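Local atomic coordinates of AMP-dependent synthetase and ligase (Xenorhabdus doucetiae, PDB entry 6QSR), a protein that forms, with a FabA/FabZ-like partner, the ApeI:P dehydratase heterocomplex, which probably carries out dehydration in the biosynthesis of aryl polyene pigments. Residues H14-P24 and Q75-W86. Numbering follows the deposited sequence.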
ATOM      1  N   HIS A  14      18.219  -4.714 -18.346  1.00 32.38           N
ATOM      2  CA  HIS A  14      16.809  -4.401 -18.077  1.00 31.91           C
ATOM      3  C   HIS A  14      16.137  -5.310 -17.027  1.00 29.07           C
ATOM      4  O   HIS A  14      14.932  -5.177 -16.782  1.00 24.54           O
ATOM      5  CB  HIS A  14      16.016  -4.407 -19.400  1.00 34.64           C
ATOM      6  CG  HIS A  14      15.794  -5.773 -19.979  1.00 40.66           C
ATOM      7  ND1 HIS A  14      16.701  -6.383 -20.819  1.00 42.94           N
ATOM      8  CD2 HIS A  14      14.766  -6.643 -19.838  1.00 45.53           C
ATOM      9  CE1 HIS A  14      16.242  -7.572 -21.168  1.00 48.84           C
ATOM     10  NE2 HIS A  14      15.069  -7.755 -20.587  1.00 48.55           N
ATOM     11  N   GLU A  15      16.907  -6.212 -16.412  1.00 29.73           N
ATOM     12  CA  GLU A  15      16.387  -7.159 -15.425  1.00 30.92           C
ATOM     13  C   GLU A  15      17.190  -7.106 -14.131  1.00 27.89           C
ATOM     14  O   GLU A  15      18.405  -6.867 -14.149  1.00 27.13           O
ATOM     15  CB  GLU A  15      16.443  -8.588 -15.967  1.00 39.10           C
ATOM     16  CG  GLU A  15      15.456  -8.887 -17.083  1.00 46.61           C
ATOM     17  CD  GLU A  15      15.193 -10.376 -17.235  1.00 54.31           C
ATOM     18  OE1 GLU A  15      14.013 -10.786 -17.162  1.00 56.63           O
ATOM     19  OE2 GLU A  15      16.170 -11.138 -17.408  1.00 59.22           O
ATOM     20  N   ALA A  16      16.519  -7.360 -13.012  1.00 24.08           N
ATOM     21  CA  ALA A  16      17.214  -7.536 -11.734  1.00 23.42           C
ATOM     22  C   ALA A  16      16.552  -8.599 -10.882  1.00 23.86           C
ATOM     23  O   ALA A  16      15.332  -8.763 -10.904  1.00 21.72           O
ATOM     24  CB  ALA A  16      17.276  -6.224 -10.967  1.00 25.01           C
ATOM     25  N   MET A  17      17.389  -9.309 -10.129  1.00 26.55           N
ATOM     26  CA  MET A  17      16.968 -10.303  -9.165  1.00 30.06           C
ATOM     27  C   MET A  17      17.618  -9.887  -7.858  1.00 27.59           C
ATOM     28  O   MET A  17      18.834  -9.696  -7.814  1.00 26.80           O
ATOM     29  CB  MET A  17      17.452 -11.688  -9.577  1.00 38.03           C
ATOM     30  CG  MET A  17      16.432 -12.490 -10.367  1.00 50.02           C
ATOM     31  SD  MET A  17      17.046 -14.114 -10.860  1.00 65.22           S
ATOM     32  CE  MET A  17      17.405 -14.863  -9.268  1.00 70.64           C
ATOM     33  N   ILE A  18      16.814  -9.717  -6.813  1.00 26.29           N
ATOM     34  CA  ILE A  18      17.311  -9.253  -5.516  1.00 26.83           C
ATOM     35  C   ILE A  18      16.797 -10.195  -4.437  1.00 27.16           C
ATOM     36  O   ILE A  18      15.603 -10.507  -4.401  1.00 23.98           O
ATOM     37  CB  ILE A  18      16.858  -7.803  -5.204  1.00 27.67           C
ATOM     38  CG1 ILE A  18      17.181  -6.838  -6.359  1.00 30.00           C
ATOM     39  CG2 ILE A  18      17.537  -7.279  -3.951  1.00 26.77           C
ATOM     40  CD1 ILE A  18      15.991  -6.480  -7.215  1.00 29.67           C
ATOM     41  N   GLN A  19      17.700 -10.656  -3.571  1.00 27.76           N
ATOM     42  CA  GLN A  19      17.323 -11.470  -2.432  1.00 28.67           C
ATOM     43  C   GLN A  19      17.289 -10.562  -1.206  1.00 27.69           C
ATOM     44  O   GLN A  19      18.300  -9.928  -0.880  1.00 25.36           O
ATOM     45  CB  GLN A  19      18.303 -12.620  -2.238  1.00 30.28           C
ATOM     46  CG  GLN A  19      17.914 -13.585  -1.126  1.00 34.79           C
ATOM     47  CD  GLN A  19      18.749 -14.849  -1.132  1.00 40.27           C
ATOM     48  OE1 GLN A  19      19.873 -14.864  -1.636  1.00 43.38           O
ATOM     49  NE2 GLN A  19      18.202 -15.918  -0.574  1.00 43.75           N
ATOM     50  N   LEU A  20      16.124 -10.509  -0.551  1.00 26.72           N
ATOM     51  CA  LEU A  20      15.859  -9.602   0.564  1.00 26.75           C
ATOM     52  C   LEU A  20      15.427 -10.355   1.800  1.00 25.51           C
ATOM     53  O   LEU A  20      14.698 -11.340   1.711  1.00 25.97           O
ATOM     54  CB  LEU A  20      14.735  -8.633   0.207  1.00 27.84           C
ATOM     55  CG  LEU A  20      14.952  -7.760  -1.018  1.00 25.02           C
ATOM     56  CD1 LEU A  20      13.697  -6.944  -1.268  1.00 27.17           C
ATOM     57  CD2 LEU A  20      16.162  -6.862  -0.826  1.00 24.00           C
ATOM     58  N   TYR A  21      15.838  -9.846   2.952  1.00 26.50           N
ATOM     59  CA  TYR A  21      15.481 -10.438   4.237  1.00 28.11           C
ATOM     60  C   TYR A  21      14.674  -9.425   5.054  1.00 25.58           C
ATOM     61  O   TYR A  21      15.057  -8.262   5.166  1.00 24.90           O
ATOM     62  CB  TYR A  21      16.741 -10.866   4.981  1.00 30.33           C
ATOM     63  CG  TYR A  21      16.461 -11.302   6.397  1.00 29.97           C
ATOM     64  CD1 TYR A  21      15.939 -12.563   6.663  1.00 28.56           C
ATOM     65  CD2 TYR A  21      16.690 -10.439   7.470  1.00 30.71           C
ATOM     66  CE1 TYR A  21      15.664 -12.960   7.966  1.00 28.16           C
ATOM     67  CE2 TYR A  21      16.423 -10.829   8.773  1.00 29.99           C
ATOM     68  CZ  TYR A  21      15.906 -12.088   9.015  1.00 28.74           C
ATOM     69  OH  TYR A  21      15.633 -12.474  10.314  1.00 29.67           O
ATOM     70  N   LEU A  22      13.564  -9.890   5.624  1.00 24.68           N
ATOM     71  CA  LEU A  22      12.687  -9.065   6.447  1.00 24.27           C
ATOM     72  C   LEU A  22      13.060  -9.219   7.921  1.00 27.25           C
ATOM     73  O   LEU A  22      12.813 -10.264   8.521  1.00 29.27           O
ATOM     74  CB  LEU A  22      11.227  -9.466   6.223  1.00 20.90           C
ATOM     75  CG  LEU A  22      10.744  -9.495   4.767  1.00 20.56           C
ATOM     76  CD1 LEU A  22       9.248  -9.753   4.724  1.00 18.70           C
ATOM     77  CD2 LEU A  22      11.108  -8.201   4.065  1.00 22.19           C
ATOM     78  N   ASP A  23      13.666  -8.178   8.486  1.00 27.67           N
ATOM     79  CA  ASP A  23      14.019  -8.150   9.900  1.00 27.84           C
ATOM     80  C   ASP A  23      12.826  -7.717  10.753  1.00 27.02           C
ATOM     81  O   ASP A  23      12.080  -6.819  10.353  1.00 26.57           O
ATOM     82  CB  ASP A  23      15.180  -7.184  10.138  1.00 29.67           C
ATOM     83  CG  ASP A  23      15.867  -7.423  11.470  1.00 31.82           C
ATOM     84  OD1 ASP A  23      15.549  -6.716  12.445  1.00 32.66           O
ATOM     85  OD2 ASP A  23      16.704  -8.342  11.550  1.00 36.06           O
ATOM     86  N   PRO A  24      12.651  -8.320  11.949  1.00 27.50           N
ATOM     87  CA  PRO A  24      11.600  -7.863  12.885  1.00 28.37           C
ATOM     88  C   PRO A  24      11.574  -6.369  13.220  1.00 27.13           C
ATOM     89  O   PRO A  24      10.505  -5.851  13.558  1.00 26.17           O
ATOM     90  CB  PRO A  24      11.907  -8.654  14.159  1.00 30.34           C
ATOM     91  CG  PRO A  24      12.528  -9.910  13.671  1.00 30.79           C
ATOM     92  CD  PRO A  24      13.274  -9.577  12.408  1.00 27.33           C
ATOM     93  N   GLN A  75       5.906 -11.845   6.501  1.00 26.82           N
ATOM     94  CA  GLN A  75       6.162 -11.508   7.903  1.00 27.05           C
ATOM     95  C   GLN A  75       7.664 -11.504   8.190  1.00 25.92           C
ATOM     96  O   GLN A  75       8.452 -11.980   7.367  1.00 24.73           O
ATOM     97  CB  GLN A  75       5.435 -12.501   8.824  1.00 26.29           C
ATOM     98  CG  GLN A  75       5.896 -13.946   8.722  1.00 28.23           C
ATOM     99  CD  GLN A  75       5.233 -14.845   9.755  1.00 30.60           C
ATOM    100  OE1 GLN A  75       4.870 -14.405  10.848  1.00 29.82           O
ATOM    101  NE2 GLN A  75       5.082 -16.117   9.412  1.00 29.49           N
ATOM    102  N   PRO A  76       8.075 -10.979   9.365  1.00 25.57           N
ATOM    103  CA  PRO A  76       9.503 -10.985   9.662  1.00 25.36           C
ATOM    104  C   PRO A  76      10.087 -12.397   9.715  1.00 25.84           C
ATOM    105  O   PRO A  76       9.388 -13.342  10.104  1.00 25.96           O
ATOM    106  CB  PRO A  76       9.586 -10.311  11.034  1.00 26.29           C
ATOM    107  CG  PRO A  76       8.348  -9.503  11.144  1.00 27.32           C
ATOM    108  CD  PRO A  76       7.304 -10.264  10.396  1.00 26.22           C
ATOM    109  N   GLY A  77      11.346 -12.520   9.294  1.00 23.64           N
ATOM    110  CA  GLY A  77      12.010 -13.805   9.154  1.00 26.75           C
ATOM    111  C   GLY A  77      11.964 -14.370   7.744  1.00 28.64           C
ATOM    112  O   GLY A  77      12.772 -15.241   7.416  1.00 28.10           O
ATOM    113  N   ASN A  78      11.032 -13.890   6.912  1.00 29.40           N
ATOM    114  CA  ASN A  78      10.940 -14.337   5.521  1.00 30.03           C
ATOM    115  C   ASN A  78      12.096 -13.791   4.692  1.00 29.90           C
ATOM    116  O   ASN A  78      12.572 -12.671   4.913  1.00 27.30           O
ATOM    117  CB  ASN A  78       9.627 -13.903   4.860  1.00 30.22           C
ATOM    118  CG  ASN A  78       8.395 -14.595   5.430  1.00 30.38           C
ATOM    119  OD1 ASN A  78       7.279 -14.134   5.206  1.00 28.52           O
ATOM    120  ND2 ASN A  78       8.581 -15.699   6.151  1.00 31.14           N
ATOM    121  N   THR A  79      12.545 -14.618   3.754  1.00 30.40           N
ATOM    122  CA  THR A  79      13.483 -14.221   2.721  1.00 30.28           C
ATOM    123  C   THR A  79      12.679 -14.176   1.429  1.00 27.06           C
ATOM    124  O   THR A  79      11.897 -15.091   1.144  1.00 26.64           O
ATOM    125  CB  THR A  79      14.658 -15.209   2.620  1.00 32.43           C
ATOM    126  OG1 THR A  79      15.381 -15.196   3.853  1.00 31.85           O
ATOM    127  CG2 THR A  79      15.615 -14.824   1.493  1.00 34.10           C
ATOM    128  N   LEU A  80      12.856 -13.090   0.683  1.00 25.38           N
ATOM    129  CA  LEU A  80      12.145 -12.844  -0.559  1.00 24.96           C
ATOM    130  C   LEU A  80      13.119 -12.852  -1.721  1.00 23.60           C
ATOM    131  O   LEU A  80      14.268 -12.419  -1.577  1.00 21.29           O
ATOM    132  CB  LEU A  80      11.459 -11.471  -0.510  1.00 26.63           C
ATOM    133  CG  LEU A  80      10.627 -11.121   0.726  1.00 27.66           C
ATOM    134  CD1 LEU A  80       9.986  -9.750   0.566  1.00 28.63           C
ATOM    135  CD2 LEU A  80       9.566 -12.180   0.979  1.00 28.06           C
ATOM    136  N   LEU A  81      12.653 -13.333  -2.872  1.00 24.11           N
ATOM    137  CA  LEU A  81      13.352 -13.155  -4.132  1.00 25.76           C
ATOM    138  C   LEU A  81      12.494 -12.226  -4.983  1.00 21.92           C
ATOM    139  O   LEU A  81      11.362 -12.569  -5.330  1.00 21.27           O
ATOM    140  CB  LEU A  81      13.563 -14.498  -4.840  1.00 31.65           C
ATOM    141  CG  LEU A  81      14.389 -15.544  -4.080  1.00 38.92           C
ATOM    142  CD1 LEU A  81      14.450 -16.855  -4.856  1.00 44.54           C
ATOM    143  CD2 LEU A  81      15.791 -15.023  -3.800  1.00 41.85           C
ATOM    144  N   LEU A  82      13.033 -11.050  -5.285  1.00 21.04           N
ATOM    145  CA  LEU A  82      12.342 -10.023  -6.077  1.00 20.32           C
ATOM    146  C   LEU A  82      12.901  -9.997  -7.488  1.00 20.76           C
ATOM    147  O   LEU A  82      14.080  -9.734  -7.664  1.00 20.84           O
ATOM    148  CB  LEU A  82      12.531  -8.652  -5.428  1.00 20.40           C
ATOM    149  CG  LEU A  82      12.018  -7.422  -6.186  1.00 21.46           C
ATOM    150  CD1 LEU A  82      10.561  -7.586  -6.588  1.00 22.09           C
ATOM    151  CD2 LEU A  82      12.226  -6.182  -5.333  1.00 22.66           C
ATOM    152  N   LYS A  83      12.037 -10.228  -8.474  1.00 21.82           N
ATOM    153  CA  LYS A  83      12.395 -10.244  -9.886  1.00 23.28           C
ATOM    154  C   LYS A  83      11.697  -9.047 -10.516  1.00 21.14           C
ATOM    155  O   LYS A  83      10.491  -8.900 -10.346  1.00 17.23           O
ATOM    156  CB  LYS A  83      11.899 -11.555 -10.501  1.00 29.87           C
ATOM    157  CG  LYS A  83      11.936 -11.675 -12.024  1.00 41.41           C
ATOM    158  CD  LYS A  83      10.688 -12.412 -12.507  1.00 50.58           C
ATOM    159  CE  LYS A  83      10.759 -12.813 -13.971  1.00 59.21           C
ATOM    160  NZ  LYS A  83       9.899 -14.010 -14.206  1.00 66.83           N
ATOM    161  N   ILE A  84      12.458  -8.188 -11.203  1.00 21.01           N
ATOM    162  CA  ILE A  84      11.920  -6.987 -11.864  1.00 22.76           C
ATOM    163  C   ILE A  84      12.397  -6.947 -13.313  1.00 22.67           C
ATOM    164  O   ILE A  84      13.578  -7.183 -13.585  1.00 22.75           O
ATOM    165  CB  ILE A  84      12.375  -5.670 -11.180  1.00 24.01           C
ATOM    166  CG1 ILE A  84      12.017  -5.645  -9.691  1.00 25.08           C
ATOM    167  CG2 ILE A  84      11.712  -4.473 -11.851  1.00 25.98           C
ATOM    168  CD1 ILE A  84      12.802  -4.623  -8.897  1.00 26.07           C
ATOM    169  N   ASN A  85      11.480  -6.621 -14.222  1.00 23.60           N
ATOM    170  CA  ASN A  85      11.787  -6.450 -15.635  1.00 24.44           C
ATOM    171  C   ASN A  85      11.280  -5.076 -16.066  1.00 22.17           C
ATOM    172  O   ASN A  85      10.129  -4.722 -15.785  1.00 21.27           O
ATOM    173  CB  ASN A  85      11.113  -7.556 -16.443  1.00 27.66           C
ATOM    174  CG  ASN A  85      11.426  -7.482 -17.926  1.00 32.61           C
ATOM    175  OD1 ASN A  85      10.866  -6.659 -18.662  1.00 32.34           O
ATOM    176  ND2 ASN A  85      12.310  -8.358 -18.378  1.00 35.37           N
ATOM    177  N   TRP A  86      12.149  -4.308 -16.725  1.00 21.35           N
ATOM    178  CA  TRP A  86      11.806  -2.995 -17.266  1.00 22.07           C
ATOM    179  C   TRP A  86      11.755  -3.085 -18.788  1.00 23.57           C
ATOM    180  O   TRP A  86      12.749  -3.452 -19.422  1.00 24.13           O
ATOM    181  CB  TRP A  86      12.838  -1.965 -16.797  1.00 22.26           C
ATOM    182  CG  TRP A  86      12.788  -0.632 -17.478  1.00 22.68           C
ATOM    183  CD1 TRP A  86      13.824   0.007 -18.094  1.00 23.10           C
ATOM    184  CD2 TRP A  86      11.656   0.235 -17.587  1.00 21.27           C
ATOM    185  NE1 TRP A  86      13.406   1.224 -18.582  1.00 22.21           N
ATOM    186  CE2 TRP A  86      12.078   1.384 -18.291  1.00 21.56           C
ATOM    187  CE3 TRP A  86      10.318   0.147 -17.169  1.00 21.00           C
ATOM    188  CZ2 TRP A  86      11.216   2.447 -18.573  1.00 20.39           C
ATOM    189  CZ3 TRP A  86       9.458   1.200 -17.455  1.00 21.22           C
ATOM    190  CH2 TRP A  86       9.914   2.334 -18.159  1.00 22.25           C
TER
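Gln19 lays its extended side chain alongside Leu81, CG lying 3.7 Å from Leu81 CD2. With CG anti to the backbone N (chi1 -175°), the chain also runs obliquely over Thr79, and Gln19 NE2 comes 3.5 Å from Thr79 CG2. On this same face Asn85 ND2 gives a hydrogen bond to Glu15 OE1 (3.2 Å). The acceptor lies in the amide plane, but the bond meets the anti side of the carboxylate, 30° out of its plane. Asn85 ND2 also sits at the edge of the His14 ring, 3.3 Å from CD2. Glu15 and Gln19 lie on strand 15-21, with His14 just before it; their partners lie on strand 79-86, the neighbour in the antiparallel sheet of a hotdog fold. Paired backbone bonds link Ala16 with Ile84, Ile18 with Leu82 and Leu20 with Leu80. On the opposite face, Ile18 and Leu20 pack on Tyr51 of helix 41-56 and Ile84 on its Leu56. There Ile18 CD1 touches Ile84 CD1 at 4.1 Å. Past the strand end, Leu22 bonds to the type II turn 75-78 at both its backbone N and O. The N bonds to Asn78 O, and the O accepts from Gly77 N at 2.8 Å. Its side chain bends beside the backbone N (chi1 -53°), and CD1 reaches Gln75 O at 3.5 Å. Leu22 CD2 meets Leu80 CD1 at 4.0 Å. Within the turn, Asn78 OD1 accepts from Gln75 N, with the donor above the carbonyl plane.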